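Local coordinates for protein aryl acylamidase (bacterium CSBL00001, PDB 4YJ6) that probably hydrolyses the amide bond of N-acylated arylamines, acting as an aryl acylamidase of the amidase signature family, at residues L309-M318 against L376-M385; L396-P404 against I428-T436. All coordinates share one frame; numbering follows the deposited sequence.

Contact 1: L309-M318 against L376-M385; sequences LGIPYSQKQM and LLRTTVFDCM
Y313 lays one face of its ring against L377, a CH-pi contact where the capped start of helix 315-339 and the loop before it meet the flank of helix 368-389. L377 CG stands 3.7 Å from the ring centroid of Y313, only 4° off the normal, while L377 CD1 drops onto the Y313 CD2 side at 3.5 Å. With its CG anti to the backbone N (chi1 179°), L377 sets CG and CD1 over the ring and turns CD2 toward the CG of M318. T380 comes to the ring edge, its OG1 in the ring plane near CE1, and its CG2 meets CG and CD of P312. Deeper in, the selenium of M318 rests 3.7 Å from V381 CG2. At the other end C384 packs against the loop, its CB against L309 O and its SG against I311 CG1, and a water donates to both L309 O and C384 O. F438 and A321 also touch L377. The next shell fixes the loop's exit: S314 and Q317 form a capping box, Q317 N giving 3.0 Å to S314 OG, and S314 N giving a nearly straight 2.8 Å bond (167°) to Q317 OE1, in its carbonyl plane on a lone pair.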
loop_
_atom_site.group_PDB
_atom_site.type_symbol
_atom_site.label_atom_id
_atom_site.label_comp_id
_atom_site.label_asym_id
_atom_site.label_seq_id
_atom_site.Cartn_x
_atom_site.Cartn_y
_atom_site.Cartn_z
ATOM N N LEU A 309 18.640 -3.437 16.122
ATOM C CA LEU A 309 17.499 -2.871 16.837
ATOM C C LEU A 309 17.319 -3.442 18.234
ATOM O O LEU A 309 16.731 -2.796 19.093
ATOM C CB LEU A 309 16.212 -3.116 16.054
ATOM C CG LEU A 309 15.902 -1.965 15.109
ATOM C CD1 LEU A 309 16.872 -2.043 13.904
ATOM C CD2 LEU A 309 14.454 -2.037 14.690
ATOM N N GLY A 310 17.823 -4.655 18.465
ATOM C CA GLY A 310 17.682 -5.269 19.766
ATOM C C GLY A 310 16.259 -5.671 20.165
ATOM O O GLY A 310 15.913 -5.655 21.352
ATOM N N ILE A 311 15.448 -6.058 19.188
ATOM C CA ILE A 311 14.073 -6.495 19.468
ATOM C C ILE A 311 14.123 -7.808 20.287
ATOM O O ILE A 311 14.733 -8.774 19.851
ATOM C CB ILE A 311 13.338 -6.752 18.144
ATOM C CG1 ILE A 311 13.098 -5.414 17.396
ATOM C CG2 ILE A 311 12.015 -7.456 18.419
ATOM C CD1 ILE A 311 12.637 -5.622 15.933
ATOM N N PRO A 312 13.517 -7.833 21.485
ATOM C CA PRO A 312 13.667 -9.019 22.353
ATOM C C PRO A 312 12.576 -10.069 22.189
ATOM O O PRO A 312 12.604 -11.124 22.843
ATOM C CB PRO A 312 13.613 -8.425 23.752
ATOM C CG PRO A 312 12.630 -7.275 23.581
ATOM C CD PRO A 312 12.964 -6.682 22.223
ATOM N N TYR A 313 11.635 -9.795 21.302
ATOM C CA TYR A 313 10.579 -10.743 20.970
ATOM C C TYR A 313 10.981 -11.546 19.737
ATOM O O TYR A 313 11.729 -11.064 18.903
ATOM C CB TYR A 313 9.268 -9.974 20.673
ATOM C CG TYR A 313 8.640 -9.392 21.928
ATOM C CD1 TYR A 313 8.913 -8.075 22.349
ATOM C CD2 TYR A 313 7.746 -10.153 22.683
ATOM C CE1 TYR A 313 8.317 -7.551 23.520
ATOM C CE2 TYR A 313 7.130 -9.633 23.841
ATOM C CZ TYR A 313 7.422 -8.333 24.246
ATOM O OH TYR A 313 6.813 -7.865 25.411
ATOM N N SER A 314 10.470 -12.767 19.603
ATOM C CA SER A 314 10.670 -13.515 18.372
ATOM C C SER A 314 9.733 -12.989 17.286
ATOM O O SER A 314 8.703 -12.375 17.567
ATOM C CB SER A 314 10.368 -15.004 18.572
ATOM O OG SER A 314 8.983 -15.179 18.772
ATOM N N GLN A 315 10.078 -13.253 16.038
ATOM C CA GLN A 315 9.176 -12.852 14.953
ATOM C C GLN A 315 7.789 -13.533 15.013
ATOM O O GLN A 315 6.791 -12.913 14.661
ATOM C CB GLN A 315 9.854 -13.025 13.604
ATOM C CG GLN A 315 10.353 -14.450 13.310
ATOM C CD GLN A 315 9.324 -15.269 12.545
ATOM O OE1 GLN A 315 8.237 -14.804 12.266
ATOM N NE2 GLN A 315 9.685 -16.498 12.185
ATOM N N LYS A 316 7.698 -14.776 15.485
ATOM C CA LYS A 316 6.387 -15.378 15.716
ATOM C C LYS A 316 5.608 -14.647 16.782
ATOM O O LYS A 316 4.411 -14.459 16.636
ATOM C CB LYS A 316 6.498 -16.871 16.114
ATOM C CG LYS A 316 5.111 -17.473 16.403
ATOM C CD LYS A 316 5.183 -18.991 16.625
ATOM C CE LYS A 316 3.805 -19.659 16.395
ATOM N NZ LYS A 316 2.730 -19.274 17.376
ATOM N N GLN A 317 6.260 -14.237 17.868
ATOM C CA GLN A 317 5.536 -13.504 18.899
ATOM C C GLN A 317 4.956 -12.214 18.322
ATOM O O GLN A 317 3.831 -11.855 18.625
ATOM C CB GLN A 317 6.468 -13.162 20.050
ATOM C CG GLN A 317 6.715 -14.384 20.958
ATOM C CD GLN A 317 7.751 -14.075 22.041
ATOM O OE1 GLN A 317 8.815 -13.533 21.769
ATOM N NE2 GLN A 317 7.424 -14.421 23.279
HETATM N N MSE A 318 5.736 -11.527 17.493
HETATM C CA MSE A 318 5.266 -10.271 16.917
HETATM C C MSE A 318 4.141 -10.466 15.905
HETATM O O MSE A 318 3.157 -9.719 15.926
HETATM C CB MSE A 318 6.440 -9.547 16.277
HETATM C CG MSE A 318 7.443 -9.197 17.311
HETATM SE SE MSE A 318 8.597 -7.844 16.564
HETATM C CE MSE A 318 9.471 -8.921 15.155
ATOM N N LEU A 376 2.236 -4.123 25.309
ATOM C CA LEU A 376 3.621 -4.071 25.781
ATOM C C LEU A 376 4.605 -4.453 24.666
ATOM O O LEU A 376 5.622 -3.818 24.488
ATOM C CB LEU A 376 3.771 -5.034 26.972
ATOM C CG LEU A 376 5.236 -5.247 27.412
ATOM C CD1 LEU A 376 5.829 -3.929 27.916
ATOM C CD2 LEU A 376 5.287 -6.302 28.512
ATOM N N LEU A 377 4.276 -5.493 23.902
ATOM C CA LEU A 377 5.102 -5.897 22.767
ATOM C C LEU A 377 5.227 -4.726 21.786
ATOM O O LEU A 377 6.311 -4.391 21.341
ATOM C CB LEU A 377 4.515 -7.159 22.089
ATOM C CG LEU A 377 5.270 -7.709 20.852
ATOM C CD1 LEU A 377 5.034 -9.216 20.671
ATOM C CD2 LEU A 377 4.856 -6.979 19.549
ATOM N N ARG A 378 4.097 -4.107 21.466
ATOM C CA ARG A 378 4.086 -2.998 20.539
ATOM C C ARG A 378 4.958 -1.849 21.049
ATOM O O ARG A 378 5.715 -1.246 20.286
ATOM C CB ARG A 378 2.623 -2.519 20.338
ATOM C CG ARG A 378 2.497 -1.425 19.291
ATOM C CD ARG A 378 1.056 -0.987 19.182
ATOM N NE ARG A 378 0.897 0.029 18.141
ATOM C CZ ARG A 378 -0.267 0.575 17.843
ATOM N NH1 ARG A 378 -1.356 0.147 18.468
ATOM N NH2 ARG A 378 -0.344 1.502 16.893
ATOM N N THR A 379 4.841 -1.558 22.337
ATOM C CA THR A 379 5.625 -0.484 22.958
ATOM C C THR A 379 7.116 -0.786 22.808
ATOM O O THR A 379 7.910 0.063 22.460
ATOM C CB THR A 379 5.297 -0.360 24.462
ATOM O OG1 THR A 379 3.912 -0.012 24.636
ATOM C CG2 THR A 379 6.201 0.706 25.118
ATOM N N THR A 380 7.478 -2.037 23.047
ATOM C CA THR A 380 8.870 -2.464 22.962
ATOM C C THR A 380 9.419 -2.255 21.549
ATOM O O THR A 380 10.543 -1.758 21.358
ATOM C CB THR A 380 8.995 -3.932 23.389
ATOM O OG1 THR A 380 8.512 -4.051 24.740
ATOM C CG2 THR A 380 10.480 -4.368 23.372
ATOM N N VAL A 381 8.621 -2.636 20.549
ATOM C CA VAL A 381 9.052 -2.437 19.169
ATOM C C VAL A 381 9.192 -0.966 18.826
ATOM O O VAL A 381 10.159 -0.570 18.193
ATOM C CB VAL A 381 8.095 -3.121 18.201
ATOM C CG1 VAL A 381 8.381 -2.708 16.712
ATOM C CG2 VAL A 381 8.222 -4.635 18.442
ATOM N N PHE A 382 8.195 -0.171 19.219
ATOM C CA PHE A 382 8.249 1.276 19.088
ATOM C C PHE A 382 9.542 1.810 19.697
ATOM O O PHE A 382 10.234 2.593 19.057
ATOM C CB PHE A 382 6.984 1.816 19.771
ATOM C CG PHE A 382 6.936 3.307 19.996
ATOM C CD1 PHE A 382 6.769 4.197 18.945
ATOM C CD2 PHE A 382 6.904 3.806 21.299
ATOM C CE1 PHE A 382 6.624 5.592 19.197
ATOM C CE2 PHE A 382 6.742 5.192 21.561
ATOM C CZ PHE A 382 6.598 6.084 20.497
ATOM N N ASP A 383 9.895 1.365 20.905
ATOM C CA ASP A 383 11.070 1.937 21.559
ATOM C C ASP A 383 12.354 1.437 20.875
ATOM O O ASP A 383 13.359 2.150 20.850
ATOM C CB ASP A 383 11.082 1.590 23.057
ATOM C CG ASP A 383 10.295 2.586 23.892
ATOM O OD1 ASP A 383 10.062 3.710 23.410
ATOM O OD2 ASP A 383 9.911 2.230 25.011
ATOM N N CYS A 384 12.313 0.247 20.268
ATOM C CA CYS A 384 13.496 -0.240 19.537
ATOM C C CYS A 384 13.701 0.618 18.303
ATOM O O CYS A 384 14.809 0.985 17.968
ATOM C CB CYS A 384 13.348 -1.700 19.125
ATOM S SG CYS A 384 13.465 -2.875 20.536
HETATM N N MSE A 385 12.609 0.976 17.633
HETATM C CA MSE A 385 12.731 1.902 16.503
HETATM C C MSE A 385 13.267 3.246 16.966
HETATM O O MSE A 385 14.160 3.835 16.331
HETATM C CB MSE A 385 11.368 2.152 15.879
HETATM C CG MSE A 385 10.925 1.041 15.064
HETATM SE SE MSE A 385 11.998 1.015 13.404
HETATM C CE MSE A 385 11.084 -0.573 12.705
HETATM O O HOH W 1 17.118 0.171 19.224
#

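Contact 2: L396-P404 against I428-T436; sequences LAPTLACMP and IGWCMTYLT
A401 and W430 are joined by the one hydrogen bond here, A401 N to W430 O (3.0 Å, 160°), made where the chain leaves strand 394-398 of the large mixed sheet and meets the paired type I turns that lead toward helix 434-439. The donor lies in the carbonyl plane of W430, and A401 CB packs on W430 CB at 4.0 Å, pinning the first turn to the strand's exit.

Sulfur contacts flank the tryptophan. C402 SG lies obliquely, 4.2 Å from the centroid of the five-membered ring of W430 and 39° off its normal, and C431 SG sits across the ring plane from it. Both C402 SG and W430 CG occupy the tight place between backbone N and carbonyl carbon, which brings sulfur and ring together. The W430 indole also meets W194 nearly parallel, and its NE1 is bonded to P426 O.

Apolar packing does the rest. L400 runs alongside W430, its two methyls each 4.1 Å from CZ3 of that ring. T399 and T433 meet through their CG2 methyls at 3.6 Å, while their hydroxyls bond elsewhere, to S445 and to G185 O. M432, its chain bent at chi3 (-76°), curls its methyl against the strand's end: M432 CE packs on P398 CB at 3.7 Å and comes within 3.3 Å of P398 O.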
loop_
_atom_site.group_PDB
_atom_site.type_symbol
_atom_site.label_atom_id
_atom_site.label_comp_id
_atom_site.label_asym_id
_atom_site.label_seq_id
_atom_site.Cartn_x
_atom_site.Cartn_y
_atom_site.Cartn_z
ATOM N N LEU A 396 17.470 1.587 6.789
ATOM C CA LEU A 396 17.206 0.787 5.589
ATOM C C LEU A 396 17.041 -0.671 5.972
ATOM O O LEU A 396 17.757 -1.172 6.835
ATOM C CB LEU A 396 18.378 0.872 4.605
ATOM C CG LEU A 396 18.800 2.271 4.213
ATOM C CD1 LEU A 396 20.053 2.184 3.329
ATOM C CD2 LEU A 396 17.628 2.953 3.495
ATOM N N ALA A 397 16.164 -1.365 5.265
ATOM C CA ALA A 397 15.951 -2.803 5.471
ATOM C C ALA A 397 15.349 -3.343 4.190
ATOM O O ALA A 397 14.905 -2.569 3.363
ATOM C CB ALA A 397 14.992 -3.044 6.687
ATOM N N PRO A 398 15.335 -4.673 3.997
ATOM C CA PRO A 398 14.531 -5.191 2.890
ATOM C C PRO A 398 13.067 -4.957 3.234
ATOM O O PRO A 398 12.692 -5.083 4.398
ATOM C CB PRO A 398 14.816 -6.714 2.882
ATOM C CG PRO A 398 16.023 -6.909 3.846
ATOM C CD PRO A 398 15.910 -5.746 4.835
ATOM N N THR A 399 12.233 -4.650 2.249
ATOM C CA THR A 399 10.803 -4.503 2.548
ATOM C C THR A 399 10.218 -5.820 3.049
ATOM O O THR A 399 9.437 -5.827 3.993
ATOM C CB THR A 399 10.060 -4.062 1.281
ATOM O OG1 THR A 399 10.736 -2.911 0.774
ATOM C CG2 THR A 399 8.563 -3.741 1.558
ATOM N N LEU A 400 10.613 -6.926 2.397
ATOM C CA LEU A 400 10.020 -8.223 2.635
ATOM C C LEU A 400 11.085 -9.303 2.782
ATOM O O LEU A 400 12.194 -9.159 2.275
ATOM C CB LEU A 400 9.153 -8.644 1.451
ATOM C CG LEU A 400 8.069 -7.637 1.101
ATOM C CD1 LEU A 400 7.365 -8.080 -0.176
ATOM C CD2 LEU A 400 7.098 -7.573 2.280
ATOM N N ALA A 401 10.704 -10.388 3.447
ATOM C CA ALA A 401 11.655 -11.489 3.718
ATOM C C ALA A 401 11.741 -12.506 2.575
ATOM O O ALA A 401 12.606 -13.396 2.629
ATOM C CB ALA A 401 11.249 -12.201 4.976
ATOM N N CYS A 402 10.851 -12.415 1.590
ATOM C CA CYS A 402 10.836 -13.398 0.493
ATOM C C CYS A 402 10.346 -12.794 -0.818
ATOM O O CYS A 402 9.737 -11.715 -0.848
ATOM C CB CYS A 402 9.956 -14.602 0.850
ATOM S SG CYS A 402 8.196 -14.181 1.185
HETATM N N MSE A 403 10.614 -13.523 -1.897
HETATM C CA MSE A 403 10.172 -13.160 -3.236
HETATM C C MSE A 403 8.716 -13.533 -3.482
HETATM O O MSE A 403 8.103 -14.259 -2.698
HETATM C CB MSE A 403 11.053 -13.901 -4.263
HETATM C CG MSE A 403 12.539 -13.630 -4.108
HETATM SE SE MSE A 403 12.983 -11.746 -4.328
HETATM C CE MSE A 403 12.398 -11.445 -6.167
ATOM N N PRO A 404 8.146 -13.025 -4.583
ATOM C CA PRO A 404 6.761 -13.362 -4.898
ATOM C C PRO A 404 6.506 -14.868 -4.934
ATOM O O PRO A 404 7.407 -15.651 -5.312
ATOM C CB PRO A 404 6.568 -12.753 -6.297
ATOM C CG PRO A 404 7.443 -11.565 -6.315
ATOM C CD PRO A 404 8.696 -12.029 -5.526
ATOM N N ILE A 428 1.298 -13.067 7.171
ATOM C CA ILE A 428 1.896 -11.760 7.390
ATOM C C ILE A 428 3.324 -11.842 7.940
ATOM O O ILE A 428 4.010 -10.833 8.052
ATOM C CB ILE A 428 1.023 -10.940 8.379
ATOM C CG1 ILE A 428 1.265 -9.434 8.258
ATOM C CG2 ILE A 428 1.302 -11.359 9.815
ATOM C CD1 ILE A 428 0.777 -8.833 6.914
ATOM N N GLY A 429 3.779 -13.031 8.313
ATOM C CA GLY A 429 5.052 -13.118 9.045
ATOM C C GLY A 429 6.280 -12.617 8.310
ATOM O O GLY A 429 7.247 -12.147 8.950
ATOM N N TRP A 430 6.281 -12.798 6.983
ATOM C CA TRP A 430 7.395 -12.374 6.134
ATOM C C TRP A 430 7.249 -10.890 5.706
ATOM O O TRP A 430 8.110 -10.339 5.008
ATOM C CB TRP A 430 7.446 -13.289 4.883
ATOM C CG TRP A 430 6.049 -13.461 4.287
ATOM C CD1 TRP A 430 5.099 -14.360 4.671
ATOM C CD2 TRP A 430 5.450 -12.662 3.254
ATOM N NE1 TRP A 430 3.940 -14.166 3.943
ATOM C CE2 TRP A 430 4.147 -13.146 3.050
ATOM C CE3 TRP A 430 5.908 -11.601 2.461
ATOM C CZ2 TRP A 430 3.262 -12.570 2.106
ATOM C CZ3 TRP A 430 5.052 -11.046 1.520
ATOM C CH2 TRP A 430 3.754 -11.543 1.338
ATOM N N CYS A 431 6.153 -10.251 6.110
ATOM C CA CYS A 431 5.933 -8.846 5.756
ATOM C C CYS A 431 6.539 -7.967 6.853
ATOM O O CYS A 431 5.805 -7.457 7.719
ATOM C CB CYS A 431 4.428 -8.537 5.624
ATOM S SG CYS A 431 3.583 -9.673 4.463
HETATM N N MSE A 432 7.859 -7.778 6.797
HETATM C CA MSE A 432 8.613 -7.112 7.863
HETATM C C MSE A 432 8.195 -5.667 8.054
HETATM O O MSE A 432 8.462 -5.078 9.093
HETATM C CB MSE A 432 10.102 -7.241 7.560
HETATM C CG MSE A 432 10.429 -8.692 7.403
HETATM SE SE MSE A 432 12.370 -8.819 7.390
HETATM C CE MSE A 432 12.770 -8.178 5.609
ATOM N N THR A 433 7.535 -5.133 7.024
ATOM C CA THR A 433 6.837 -3.840 7.075
ATOM C C THR A 433 5.947 -3.634 8.304
ATOM O O THR A 433 5.704 -2.474 8.693
ATOM C CB THR A 433 5.888 -3.763 5.854
ATOM O OG1 THR A 433 5.215 -5.018 5.682
ATOM C CG2 THR A 433 6.716 -3.545 4.598
ATOM N N TYR A 434 5.415 -4.712 8.899
ATOM C CA TYR A 434 4.415 -4.492 9.955
ATOM C C TYR A 434 5.021 -3.777 11.167
ATOM O O TYR A 434 4.252 -3.251 12.003
ATOM C CB TYR A 434 3.665 -5.777 10.393
ATOM C CG TYR A 434 4.498 -6.860 11.079
ATOM C CD1 TYR A 434 5.042 -6.656 12.356
ATOM C CD2 TYR A 434 4.672 -8.103 10.477
ATOM C CE1 TYR A 434 5.794 -7.659 12.986
ATOM C CE2 TYR A 434 5.410 -9.103 11.089
ATOM C CZ TYR A 434 5.967 -8.879 12.341
ATOM O OH TYR A 434 6.700 -9.886 12.958
ATOM N N LEU A 435 6.349 -3.756 11.288
ATOM C CA LEU A 435 6.950 -3.044 12.433
ATOM C C LEU A 435 6.510 -1.568 12.472
ATOM O O LEU A 435 6.349 -1.023 13.557
ATOM C CB LEU A 435 8.467 -3.125 12.424
ATOM C CG LEU A 435 9.009 -4.543 12.528
ATOM C CD1 LEU A 435 10.559 -4.505 12.396
ATOM C CD2 LEU A 435 8.591 -5.185 13.833
ATOM N N THR A 436 6.336 -0.905 11.314
ATOM C CA THR A 436 5.955 0.518 11.366
ATOM C C THR A 436 4.452 0.693 11.561
ATOM O O THR A 436 3.996 1.784 11.883
ATOM C CB THR A 436 6.360 1.292 10.096
ATOM O OG1 THR A 436 5.628 0.786 8.982
ATOM C CG2 THR A 436 7.862 1.122 9.825
#

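In the fold
The centres of contacts 1 and 2 lie 15 Å apart, contact 2 being the deeper, and helix 368-389 runs on in the chain to strand 394-398. The two join through Y434 and L435 of segment 428-436: M318 CB packs 3.3 Å from Y434 OH, and L435 is wedged against helix 368-389, its CB 3.7 Å from M385 CE and its CD2 3.8 Å from V381 CG1. Segment 428-436 thus lies between the outer helices of contact 1 and the sheet end in contact 2. On its T433 side it adjoins G185, which lies in a glycine-rich, serine-containing run that probably belongs to the family's signature sequence.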